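PDB 5BYP: putative uncharacterized protein from Bacteroides eggerthii DSM 20697, which is of unknown function but folds as a lipocalin-like member of the calycin clan, whose closed antiparallel barrels commonly bind small hydrophobic molecules. Local coordinates for residues Y17-P20 with V24-V27; S29-F34 with L40-N45; S49-Y54 with S86-N91; K104-T109 with R114-G119. One frame throughout, in Å; residues are numbered along the deposited sequence.

Contact 1 of 4, residues Y17-P20 with V24-V27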
loop_
_atom_site.group_PDB
_atom_site.type_symbol
_atom_site.label_atom_id
_atom_site.label_comp_id
_atom_site.label_asym_id
_atom_site.label_seq_id
_atom_site.Cartn_x
_atom_site.Cartn_y
_atom_site.Cartn_z
ATOM N N TYR A 17 8.682 -0.678 8.480
ATOM C CA TYR A 17 8.447 0.762 8.490
ATOM C C TYR A 17 9.634 1.438 9.164
ATOM O O TYR A 17 10.124 0.939 10.181
ATOM C CB TYR A 17 7.154 1.137 9.238
ATOM C CG TYR A 17 5.859 0.672 8.614
ATOM C CD1 TYR A 17 5.335 1.309 7.491
ATOM C CD2 TYR A 17 5.070 -0.287 9.239
ATOM C CE1 TYR A 17 4.102 0.930 6.949
ATOM C CE2 TYR A 17 3.844 -0.684 8.701
ATOM C CZ TYR A 17 3.353 -0.058 7.566
ATOM O OH TYR A 17 2.136 -0.444 7.039
ATOM N N GLN A 18 10.083 2.575 8.617
ATOM C CA GLN A 18 11.171 3.372 9.165
ATOM C C GLN A 18 10.667 4.780 9.390
ATOM O O GLN A 18 10.559 5.558 8.439
ATOM C CB GLN A 18 12.380 3.367 8.226
ATOM C CG GLN A 18 13.040 2.015 8.015
ATOM C CD GLN A 18 14.304 2.141 7.181
ATOM O OE1 GLN A 18 14.825 3.246 6.922
ATOM N NE2 GLN A 18 14.854 1.003 6.778
ATOM N N TYR A 19 10.279 5.096 10.621
ATOM C CA TYR A 19 9.690 6.399 10.935
ATOM C C TYR A 19 10.784 7.471 10.980
ATOM O O TYR A 19 11.938 7.124 11.249
ATOM C CB TYR A 19 8.869 6.323 12.239
ATOM C CG TYR A 19 7.739 5.313 12.115
ATOM C CD1 TYR A 19 6.560 5.632 11.441
ATOM C CD2 TYR A 19 7.895 4.005 12.556
ATOM C CE1 TYR A 19 5.554 4.680 11.242
ATOM C CE2 TYR A 19 6.897 3.045 12.359
ATOM C CZ TYR A 19 5.731 3.384 11.692
ATOM O OH TYR A 19 4.733 2.447 11.506
ATOM N N PRO A 20 10.468 8.743 10.572
ATOM C CA PRO A 20 11.502 9.786 10.485
ATOM C C PRO A 20 12.572 9.722 11.574
ATOM O O PRO A 20 13.698 9.362 11.262
ATOM C CB PRO A 20 10.688 11.074 10.577
ATOM C CG PRO A 20 9.448 10.751 9.860
ATOM C CD PRO A 20 9.156 9.289 10.157
ATOM N N VAL A 24 12.109 1.563 13.903
ATOM C CA VAL A 24 11.953 0.486 12.911
ATOM C C VAL A 24 10.829 -0.502 13.353
ATOM O O VAL A 24 10.871 -1.041 14.456
ATOM C CB VAL A 24 13.286 -0.253 12.645
ATOM C CG1 VAL A 24 13.125 -1.275 11.525
ATOM C CG2 VAL A 24 14.404 0.730 12.310
ATOM N N GLN A 25 9.825 -0.702 12.498
ATOM C CA GLN A 25 8.708 -1.597 12.799
ATOM C C GLN A 25 8.719 -2.840 11.889
ATOM O O GLN A 25 8.439 -2.734 10.696
ATOM C CB GLN A 25 7.366 -0.847 12.685
ATOM C CG GLN A 25 7.138 0.135 13.832
ATOM C CD GLN A 25 6.885 -0.549 15.150
ATOM O OE1 GLN A 25 5.805 -1.087 15.381
ATOM N NE2 GLN A 25 7.868 -0.506 16.060
ATOM N N LYS A 26 9.086 -4.016 12.466
ATOM C CA LYS A 26 9.097 -5.307 11.763
ATOM C C LYS A 26 7.674 -5.691 11.324
ATOM O O LYS A 26 6.758 -5.691 12.148
ATOM C CB LYS A 26 9.688 -6.417 12.658
ATOM C CG LYS A 26 11.205 -6.608 12.549
ATOM C CD LYS A 26 11.679 -7.748 13.478
ATOM C CE LYS A 26 13.067 -8.265 13.156
ATOM N NZ LYS A 26 13.521 -9.292 14.139
ATOM N N VAL A 27 7.494 -5.956 10.011
ATOM C CA VAL A 27 6.217 -6.343 9.381
ATOM C C VAL A 27 6.396 -7.693 8.641
ATOM O O VAL A 27 7.430 -7.899 7.995
ATOM C CB VAL A 27 5.694 -5.250 8.412
ATOM C CG1 VAL A 27 4.256 -5.526 8.026
ATOM C CG2 VAL A 27 5.829 -3.852 9.003
#
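Y17 and Q25 form an antiparallel hydrogen-bonded pair, and the two backbone hydrogen bonds between them carry the polar part of this contact. Y17 N donates to Q25 O at 3.0 Å, while Q25 N returns a 2.9 Å bond to Y17 O, nearly straight (167°) and in the carbonyl plane. The same Y17 O also takes a CA-H contact from V24, with V24 CA 3.3 Å away. One residue on, Q18 and V24 make a non-hydrogen-bonded pair whose side chains leave on the face away from Y17 and Q25. This is a short beta hairpin: strand 24-26 turns back along the end of strand 10-18, whose Q18 bonds through its backbone to K121 on the neighbouring strand 120-126.

Apolar contacts lie on the face of Y17 and Q25. Y17 CD2 lies 3.7 Å from CG2 of V27, just past strand 24-26, an approach that is oblique to the ring. Q25 CB lies at the edge of the same ring, which packs edge-to-face with Y122 as well. Y19, already in the turn, has its CG beside the backbone N (chi1 -60°), and its ring edge reaches back to the returning strand. There Y19 CE2 comes to 3.3 Å from Q25 CG, which lies in the plane of the ring. A serine at Y19 would probably leave Q25 CG without the ring edge it rests against, and the glutamine chain freer to turn. The chain of Q25 bends at chi2 (-70°), carrying its amide away from strand 10-18.

Contact 2 of 4, residues S29-F34 with L40-N45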
loop_
_atom_site.group_PDB
_atom_site.type_symbol
_atom_site.label_atom_id
_atom_site.label_comp_id
_atom_site.label_asym_id
_atom_site.label_seq_id
_atom_site.Cartn_x
_atom_site.Cartn_y
_atom_site.Cartn_z
ATOM N N SER A 29 3.100 -9.779 7.847
ATOM C CA SER A 29 1.736 -10.020 7.404
ATOM C C SER A 29 1.342 -9.219 6.130
ATOM O O SER A 29 0.349 -9.577 5.490
ATOM C CB SER A 29 0.781 -9.658 8.544
ATOM O OG SER A 29 -0.587 -9.766 8.187
ATOM N N ILE A 30 2.095 -8.162 5.765
ATOM C CA ILE A 30 1.687 -7.244 4.692
ATOM C C ILE A 30 2.416 -7.499 3.345
ATOM O O ILE A 30 3.640 -7.659 3.297
ATOM C CB ILE A 30 1.888 -5.777 5.174
ATOM C CG1 ILE A 30 0.943 -5.469 6.379
ATOM C CG2 ILE A 30 1.733 -4.748 4.025
ATOM C CD1 ILE A 30 0.965 -4.028 6.946
ATOM N N PHE A 31 1.622 -7.490 2.243
ATOM C CA PHE A 31 2.090 -7.650 0.864
ATOM C C PHE A 31 1.393 -6.637 -0.047
ATOM O O PHE A 31 0.207 -6.354 0.143
ATOM C CB PHE A 31 1.826 -9.079 0.363
ATOM C CG PHE A 31 2.525 -10.167 1.140
ATOM C CD1 PHE A 31 1.978 -10.666 2.319
ATOM C CD2 PHE A 31 3.701 -10.739 0.665
ATOM C CE1 PHE A 31 2.626 -11.671 3.037
ATOM C CE2 PHE A 31 4.319 -11.777 1.360
ATOM C CZ PHE A 31 3.788 -12.221 2.552
ATOM N N TYR A 32 2.138 -6.079 -1.030
ATOM C CA TYR A 32 1.617 -5.178 -2.081
ATOM C C TYR A 32 1.808 -5.849 -3.412
ATOM O O TYR A 32 2.846 -6.448 -3.633
ATOM C CB TYR A 32 2.337 -3.811 -2.067
ATOM C CG TYR A 32 1.848 -2.785 -1.051
ATOM C CD1 TYR A 32 1.355 -3.182 0.191
ATOM C CD2 TYR A 32 2.035 -1.418 -1.268
ATOM C CE1 TYR A 32 1.016 -2.246 1.167
ATOM C CE2 TYR A 32 1.649 -0.475 -0.321
ATOM C CZ TYR A 32 1.166 -0.893 0.904
ATOM O OH TYR A 32 0.848 0.043 1.852
ATOM N N GLY A 33 0.801 -5.797 -4.267
ATOM C CA GLY A 33 0.842 -6.408 -5.599
ATOM C C GLY A 33 0.629 -5.385 -6.689
ATOM O O GLY A 33 -0.202 -4.488 -6.542
ATOM N N PHE A 34 1.402 -5.486 -7.767
ATOM C CA PHE A 34 1.333 -4.539 -8.871
ATOM C C PHE A 34 1.183 -5.290 -10.181
ATOM O O PHE A 34 1.923 -6.233 -10.417
ATOM C CB PHE A 34 2.595 -3.656 -8.888
ATOM C CG PHE A 34 2.855 -2.889 -7.608
ATOM C CD1 PHE A 34 3.614 -3.448 -6.586
ATOM C CD2 PHE A 34 2.366 -1.596 -7.437
ATOM C CE1 PHE A 34 3.844 -2.742 -5.400
ATOM C CE2 PHE A 34 2.622 -0.880 -6.259
ATOM C CZ PHE A 34 3.363 -1.457 -5.252
ATOM N N LEU A 40 -2.957 -4.453 -5.735
ATOM C CA LEU A 40 -3.458 -5.446 -4.785
ATOM C C LEU A 40 -2.701 -5.326 -3.500
ATOM O O LEU A 40 -1.502 -5.055 -3.523
ATOM C CB LEU A 40 -3.290 -6.875 -5.349
ATOM C CG LEU A 40 -3.987 -7.174 -6.681
ATOM C CD1 LEU A 40 -3.396 -8.395 -7.341
ATOM C CD2 LEU A 40 -5.517 -7.317 -6.510
ATOM N N ALA A 41 -3.362 -5.557 -2.377
ATOM C CA ALA A 41 -2.708 -5.552 -1.076
ATOM C C ALA A 41 -3.366 -6.607 -0.177
ATOM O O ALA A 41 -4.587 -6.808 -0.277
ATOM C CB ALA A 41 -2.795 -4.172 -0.452
ATOM N N TYR A 42 -2.558 -7.354 0.629
ATOM C CA TYR A 42 -3.098 -8.405 1.508
ATOM C C TYR A 42 -2.423 -8.431 2.888
ATOM O O TYR A 42 -1.204 -8.242 3.006
ATOM C CB TYR A 42 -3.007 -9.817 0.880
ATOM C CG TYR A 42 -2.574 -9.871 -0.568
ATOM C CD1 TYR A 42 -3.479 -9.629 -1.598
ATOM C CD2 TYR A 42 -1.304 -10.302 -0.915
ATOM C CE1 TYR A 42 -3.094 -9.697 -2.937
ATOM C CE2 TYR A 42 -0.914 -10.406 -2.249
ATOM C CZ TYR A 42 -1.816 -10.105 -3.260
ATOM O OH TYR A 42 -1.448 -10.213 -4.585
ATOM N N CYS A 43 -3.248 -8.702 3.924
ATOM C CA CYS A 43 -2.846 -8.855 5.320
ATOM C C CYS A 43 -3.036 -10.279 5.717
ATOM O O CYS A 43 -4.146 -10.791 5.646
ATOM C CB CYS A 43 -3.636 -7.924 6.225
ATOM S SG CYS A 43 -2.994 -7.827 7.900
HETATM N N MSE A 44 -1.962 -10.937 6.114
HETATM C CA MSE A 44 -1.991 -12.361 6.422
HETATM C C MSE A 44 -2.485 -12.656 7.815
HETATM O O MSE A 44 -2.836 -11.759 8.587
HETATM C CB MSE A 44 -0.604 -12.998 6.224
HETATM C CG MSE A 44 -0.226 -13.157 4.745
HETATM SE SE MSE A 44 -1.333 -14.439 3.727
HETATM C CE MSE A 44 -1.119 -13.624 1.890
ATOM N N ASN A 45 -2.606 -13.946 8.077
ATOM C CA ASN A 45 -2.997 -14.564 9.325
ATOM C C ASN A 45 -2.514 -16.018 9.254
ATOM O O ASN A 45 -2.897 -16.737 8.322
ATOM C CB ASN A 45 -4.515 -14.439 9.557
#
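S29 and selenomethionine M44 close one end of this hairpin with two bonds. M44 N donates to S29 O at 2.8 Å, and S29 OG donates back to M44 O at 3.0 Å, arriving from above that carbonyl, 44° out of its plane. The hydroxyl can reach across because OG is set trans to the backbone N (chi1 176°). A valine at S29 would probably keep the backbone bond but leave M44 O without its hydroxyl donor at this end of the ladder.

Further along, the peptide groups satisfy one another in regular antiparallel fashion. F31 N donates to Y42 O, in the carbonyl plane, and Y42 N answers to F31 O, each at 3.0 Å. G33 and L40 form the next hydrogen-bonded pair, L40 N reaching G33 O at 2.9 Å; the return distance, G33 N to L40 O, is modelled too short to be taken at face value. I30 with C43 and Y32 with A41, on either side of the F31 and Y42 rung, are non-hydrogen-bonded pairs. On the F31 side of the sheet, F31 CB packs 3.6 Å from Y42 CD2, and F31 CE1 lies the same distance from CG of M44, whose chain crosses the phenylalanine at about a right angle.

The other edges of the two strands bond to neighbouring barrel strands: I30, Y32 and F34 to strand 10-18, and A41 and C43 to strand 51-60. F92 of helix 87-92 covers the face carrying I30, Y32, A41 and C43, while on the other face F31 meets Y127 edge-to-face.

Contact 3 of 4, residues S49-Y54 with S86-N91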
loop_
_atom_site.group_PDB
_atom_site.type_symbol
_atom_site.label_atom_id
_atom_site.label_comp_id
_atom_site.label_asym_id
_atom_site.label_seq_id
_atom_site.Cartn_x
_atom_site.Cartn_y
_atom_site.Cartn_z
ATOM N N SER A 49 -5.875 -17.760 6.329
ATOM C CA SER A 49 -6.765 -16.804 5.700
ATOM C C SER A 49 -6.072 -15.470 5.611
ATOM O O SER A 49 -5.160 -15.209 6.387
ATOM C CB SER A 49 -8.049 -16.689 6.517
ATOM O OG SER A 49 -8.992 -15.826 5.908
ATOM N N TYR A 50 -6.461 -14.642 4.659
ATOM C CA TYR A 50 -5.913 -13.289 4.497
ATOM C C TYR A 50 -6.987 -12.293 4.034
ATOM O O TYR A 50 -7.955 -12.657 3.370
ATOM C CB TYR A 50 -4.702 -13.249 3.519
ATOM C CG TYR A 50 -4.987 -13.730 2.111
ATOM C CD1 TYR A 50 -4.828 -15.064 1.767
ATOM C CD2 TYR A 50 -5.347 -12.837 1.104
ATOM C CE1 TYR A 50 -5.116 -15.523 0.480
ATOM C CE2 TYR A 50 -5.658 -13.285 -0.187
ATOM C CZ TYR A 50 -5.532 -14.629 -0.497
ATOM O OH TYR A 50 -5.814 -15.089 -1.770
ATOM N N GLU A 51 -6.813 -11.039 4.394
ATOM C CA GLU A 51 -7.735 -9.991 3.960
ATOM C C GLU A 51 -7.074 -9.204 2.833
ATOM O O GLU A 51 -5.868 -8.952 2.893
ATOM C CB GLU A 51 -8.121 -9.086 5.141
ATOM C CG GLU A 51 -9.376 -8.263 4.888
ATOM C CD GLU A 51 -9.349 -6.847 5.448
ATOM O OE1 GLU A 51 -8.384 -6.493 6.174
ATOM O OE2 GLU A 51 -10.305 -6.091 5.158
ATOM N N GLY A 52 -7.848 -8.880 1.813
ATOM C CA GLY A 52 -7.358 -8.188 0.630
ATOM C C GLY A 52 -7.998 -6.850 0.282
ATOM O O GLY A 52 -9.133 -6.555 0.678
ATOM N N PHE A 53 -7.244 -6.038 -0.486
ATOM C CA PHE A 53 -7.626 -4.718 -0.964
ATOM C C PHE A 53 -7.189 -4.551 -2.382
ATOM O O PHE A 53 -6.273 -5.233 -2.814
ATOM C CB PHE A 53 -7.009 -3.630 -0.096
ATOM C CG PHE A 53 -7.444 -3.683 1.331
ATOM C CD1 PHE A 53 -8.640 -3.114 1.729
ATOM C CD2 PHE A 53 -6.622 -4.244 2.304
ATOM C CE1 PHE A 53 -9.026 -3.139 3.072
ATOM C CE2 PHE A 53 -7.007 -4.268 3.635
ATOM C CZ PHE A 53 -8.207 -3.719 4.012
ATOM N N TYR A 54 -7.844 -3.670 -3.132
ATOM C CA TYR A 54 -7.492 -3.499 -4.530
ATOM C C TYR A 54 -7.670 -2.046 -4.956
ATOM O O TYR A 54 -8.341 -1.267 -4.295
ATOM C CB TYR A 54 -8.305 -4.470 -5.434
ATOM C CG TYR A 54 -9.797 -4.236 -5.488
ATOM C CD1 TYR A 54 -10.615 -4.563 -4.406
ATOM C CD2 TYR A 54 -10.416 -3.847 -6.673
ATOM C CE1 TYR A 54 -11.997 -4.391 -4.466
ATOM C CE2 TYR A 54 -11.800 -3.703 -6.758
ATOM C CZ TYR A 54 -12.587 -3.973 -5.652
ATOM O OH TYR A 54 -13.955 -3.828 -5.738
ATOM N N SER A 86 -13.508 1.429 7.845
ATOM C CA SER A 86 -13.299 0.097 8.418
ATOM C C SER A 86 -12.000 0.060 9.176
ATOM O O SER A 86 -11.008 0.631 8.708
ATOM C CB SER A 86 -13.301 -0.969 7.321
ATOM O OG SER A 86 -12.130 -0.920 6.511
ATOM N N ALA A 87 -11.972 -0.645 10.319
ATOM C CA ALA A 87 -10.770 -0.786 11.148
ATOM C C ALA A 87 -9.609 -1.430 10.354
ATOM O O ALA A 87 -8.444 -1.097 10.576
ATOM C CB ALA A 87 -11.086 -1.615 12.382
ATOM N N SER A 88 -9.946 -2.323 9.415
ATOM C CA SER A 88 -8.991 -3.052 8.593
ATOM C C SER A 88 -8.158 -2.094 7.751
ATOM O O SER A 88 -6.939 -2.230 7.686
ATOM C CB SER A 88 -9.732 -4.031 7.694
ATOM O OG SER A 88 -10.743 -4.737 8.404
ATOM N N TYR A 89 -8.817 -1.094 7.153
ATOM C CA TYR A 89 -8.218 -0.045 6.344
ATOM C C TYR A 89 -7.401 0.897 7.237
ATOM O O TYR A 89 -6.254 1.236 6.916
ATOM C CB TYR A 89 -9.323 0.714 5.582
ATOM C CG TYR A 89 -8.869 1.996 4.936
ATOM C CD1 TYR A 89 -8.913 3.203 5.630
ATOM C CD2 TYR A 89 -8.415 2.014 3.620
ATOM C CE1 TYR A 89 -8.478 4.389 5.044
ATOM C CE2 TYR A 89 -7.947 3.188 3.036
ATOM C CZ TYR A 89 -8.025 4.381 3.738
ATOM O OH TYR A 89 -7.581 5.541 3.177
ATOM N N LYS A 90 -7.969 1.299 8.357
ATOM C CA LYS A 90 -7.249 2.172 9.291
ATOM C C LYS A 90 -5.945 1.500 9.811
ATOM O O LYS A 90 -4.901 2.156 9.879
ATOM C CB LYS A 90 -8.153 2.582 10.453
ATOM C CG LYS A 90 -9.118 3.706 10.072
ATOM C CD LYS A 90 -10.344 3.726 10.980
ATOM C CE LYS A 90 -11.202 4.918 10.735
ATOM N NZ LYS A 90 -12.466 4.831 11.503
ATOM N N ASN A 91 -5.990 0.190 10.091
ATOM C CA ASN A 91 -4.812 -0.494 10.586
ATOM C C ASN A 91 -3.821 -0.808 9.479
ATOM O O ASN A 91 -2.614 -0.825 9.724
ATOM C CB ASN A 91 -5.193 -1.789 11.313
ATOM C CG ASN A 91 -6.138 -1.628 12.485
ATOM O OD1 ASN A 91 -6.483 -0.509 12.913
ATOM N ND2 ASN A 91 -6.649 -2.756 12.971
#
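Helix-on-barrel packing is what E51 and F53 of strand 51-60 make with S88 and Y89, in the first turn of helix 87-92. The segment axes stay 10.5 Å apart and run at 76°, so the strand reaches the helix through its side chains. The F53 ring points its CZ at the helix, with S88 CB 4.0 Å away at the ring edge and in its plane. E51 brings its carboxylate up to the same serine: its CG is trans to the backbone N (chi1 -162°), and the chain then bends at chi2. E51 OE1 comes to 3.2 Å from S88 CB, and no hydrogen bond forms across the contact. The carboxylate does sit near the start of the helix, whose dipole would probably favour its negative charge. S86 is the N-cap, its OG taking a weak 3.4 Å bond from Y89 N, while S86 O accepts from K90 N.

Around this junction, F53 also packs on L83 of helix 77-84 and on the rings of F92 and F93. Y89 leans on V84 and W95, and its hydroxyl is bonded to G96 O in the loop leading on toward strand 100-108.

Contact 4 of 4, residues K104-T109 with R114-G119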
loop_
_atom_site.group_PDB
_atom_site.type_symbol
_atom_site.label_atom_id
_atom_site.label_comp_id
_atom_site.label_asym_id
_atom_site.label_seq_id
_atom_site.Cartn_x
_atom_site.Cartn_y
_atom_site.Cartn_z
ATOM N N LYS A 104 7.163 8.713 -2.772
ATOM C CA LYS A 104 8.392 8.941 -3.515
ATOM C C LYS A 104 9.090 7.601 -3.651
ATOM O O LYS A 104 9.236 6.885 -2.656
ATOM C CB LYS A 104 9.291 9.991 -2.826
ATOM C CG LYS A 104 8.780 11.446 -2.911
ATOM C CD LYS A 104 8.950 12.098 -4.300
ATOM C CE LYS A 104 10.360 12.542 -4.625
ATOM N NZ LYS A 104 10.436 13.165 -5.978
ATOM N N VAL A 105 9.419 7.204 -4.885
ATOM C CA VAL A 105 10.109 5.933 -5.115
ATOM C C VAL A 105 11.605 6.149 -4.903
ATOM O O VAL A 105 12.273 6.725 -5.766
ATOM C CB VAL A 105 9.800 5.330 -6.502
ATOM C CG1 VAL A 105 10.494 3.968 -6.671
ATOM C CG2 VAL A 105 8.286 5.214 -6.718
ATOM N N GLU A 106 12.114 5.748 -3.729
ATOM C CA GLU A 106 13.539 5.901 -3.400
ATOM C C GLU A 106 14.366 4.758 -3.999
ATOM O O GLU A 106 15.476 4.987 -4.476
ATOM C CB GLU A 106 13.754 5.965 -1.879
ATOM C CG GLU A 106 13.127 7.184 -1.222
ATOM C CD GLU A 106 13.560 7.438 0.209
ATOM O OE1 GLU A 106 14.248 6.569 0.795
ATOM O OE2 GLU A 106 13.243 8.530 0.733
ATOM N N GLU A 107 13.815 3.532 -3.974
ATOM C CA GLU A 107 14.472 2.333 -4.487
ATOM C C GLU A 107 13.471 1.410 -5.160
ATOM O O GLU A 107 12.334 1.250 -4.678
ATOM C CB GLU A 107 15.186 1.584 -3.337
ATOM C CG GLU A 107 16.074 0.420 -3.768
ATOM C CD GLU A 107 16.941 -0.191 -2.681
ATOM O OE1 GLU A 107 16.978 0.359 -1.557
ATOM O OE2 GLU A 107 17.599 -1.218 -2.962
ATOM N N LEU A 108 13.894 0.821 -6.289
ATOM C CA LEU A 108 13.153 -0.196 -7.016
ATOM C C LEU A 108 14.129 -1.016 -7.839
ATOM O O LEU A 108 14.724 -0.512 -8.794
ATOM C CB LEU A 108 12.013 0.374 -7.886
ATOM C CG LEU A 108 11.121 -0.687 -8.554
ATOM C CD1 LEU A 108 10.242 -1.410 -7.535
ATOM C CD2 LEU A 108 10.285 -0.071 -9.630
ATOM N N THR A 109 14.362 -2.257 -7.395
ATOM C CA THR A 109 15.253 -3.211 -8.052
ATOM C C THR A 109 14.461 -4.507 -8.288
ATOM O O THR A 109 13.248 -4.522 -8.074
ATOM C CB THR A 109 16.550 -3.425 -7.218
ATOM O OG1 THR A 109 16.270 -4.223 -6.064
ATOM C CG2 THR A 109 17.225 -2.107 -6.809
ATOM N N ARG A 114 11.792 0.670 -1.961
ATOM C CA ARG A 114 11.667 1.563 -0.821
ATOM C C ARG A 114 10.874 2.799 -1.211
ATOM O O ARG A 114 11.304 3.583 -2.065
ATOM C CB ARG A 114 13.046 1.942 -0.229
ATOM C CG ARG A 114 12.930 2.601 1.156
ATOM C CD ARG A 114 14.261 2.829 1.845
ATOM N NE ARG A 114 15.003 3.960 1.286
ATOM C CZ ARG A 114 16.059 3.835 0.492
ATOM N NH1 ARG A 114 16.508 2.631 0.159
ATOM N NH2 ARG A 114 16.679 4.913 0.029
ATOM N N LEU A 115 9.690 2.937 -0.617
ATOM C CA LEU A 115 8.793 4.077 -0.833
ATOM C C LEU A 115 8.932 5.064 0.324
ATOM O O LEU A 115 9.365 4.683 1.413
ATOM C CB LEU A 115 7.333 3.615 -0.975
ATOM C CG LEU A 115 7.046 2.586 -2.054
ATOM C CD1 LEU A 115 5.634 2.116 -1.968
ATOM C CD2 LEU A 115 7.339 3.137 -3.448
ATOM N N ASN A 116 8.597 6.323 0.099
ATOM C CA ASN A 116 8.750 7.303 1.151
ATOM C C ASN A 116 7.540 8.183 1.241
ATOM O O ASN A 116 7.128 8.788 0.241
ATOM C CB ASN A 116 10.007 8.144 0.918
ATOM C CG ASN A 116 10.338 9.055 2.056
ATOM O OD1 ASN A 116 9.693 10.098 2.277
ATOM N ND2 ASN A 116 11.373 8.693 2.793
ATOM N N TYR A 117 6.982 8.301 2.440
ATOM C CA TYR A 117 5.861 9.200 2.624
ATOM C C TYR A 117 6.076 10.052 3.829
ATOM O O TYR A 117 6.006 9.560 4.964
ATOM C CB TYR A 117 4.519 8.467 2.720
ATOM C CG TYR A 117 3.370 9.424 2.922
ATOM C CD1 TYR A 117 2.861 10.169 1.860
ATOM C CD2 TYR A 117 2.812 9.617 4.183
ATOM C CE1 TYR A 117 1.817 11.071 2.049
ATOM C CE2 TYR A 117 1.767 10.512 4.383
ATOM C CZ TYR A 117 1.274 11.243 3.316
ATOM O OH TYR A 117 0.236 12.122 3.523
ATOM N N GLU A 118 6.287 11.358 3.589
ATOM C CA GLU A 118 6.506 12.369 4.627
ATOM C C GLU A 118 7.568 11.893 5.648
ATOM O O GLU A 118 7.392 12.059 6.861
ATOM C CB GLU A 118 5.180 12.728 5.333
ATOM C CG GLU A 118 4.208 13.488 4.446
ATOM C CD GLU A 118 2.859 13.806 5.064
ATOM O OE1 GLU A 118 2.671 13.549 6.277
ATOM O OE2 GLU A 118 1.983 14.312 4.329
ATOM N N GLY A 119 8.631 11.274 5.140
ATOM C CA GLY A 119 9.735 10.798 5.967
ATOM C C GLY A 119 9.656 9.344 6.396
ATOM O O GLY A 119 10.667 8.765 6.800
#
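R114 is gripped by E106 and E107 at once, because a classic beta bulge puts both glutamates opposite the one arginine. R114 O accepts from both bulge amides: E106 N at 2.8 Å, nearly in line with the C=O bond, and E107 N at 3.2 Å, in the carbonyl plane on a lone pair. R114 N donates in return to E107 O. Beyond the bulge the register settles into K104 paired with N116, joined by K104 N to N116 O at 3.0 Å and by N116 N to K104 O.

The side chains make the grip tighter, through a network of two salt bridges. R114 bends at chi3 (76°), and its NE makes one with E106 OE1 at 2.8 Å, with a weak bond from NH2 to the same oxygen. The other joins E107 OE1, at the edge of the guanidinium, to R114 NH1 at 2.9 Å. E106 CB covers one guanidinium face, and both carboxylates stand steeply to the guanidinium plane, 76° and 77° off it.

On the opposite face of the hairpin, V105 CG2 and L115 CD2 lie side by side, 4.0 Å apart, both residues reaching I64 within the barrel. The loose side is outward: K104 starts beside N116, but its chain folds away from the partner strand and its end leaves the contact. N116 instead turns OD1 to G119 N in an Asx motif. One arginine held between two acids leaves a probable excess of negative charge, which the long, weak ion pair of E107 with K112 may partly offset.

From the N terminus, the chain closes contact 1 first, a short hairpin loop between strands 10-18 and 24-26. Contact 2 follows as the hairpin of strands 30-35 and 38-43, and Y17 OH touches I30 CD1 between the two. Strand 51-60 then lies beside 38-43 and opens contact 3, whose long loop holds the rest of strand 51-60, strand 63-68 and helix 77-84 and returns at helix 87-92. Contact 4 closes last, between strands 100-108 and 112-117. The four loops run in series, none within or across another. The fold nevertheless brings the first and last together: P20 of contact 1 packs on E118 and G119 of contact 4, while contacts 3 and 4 lie on opposite sides of the chain's centre.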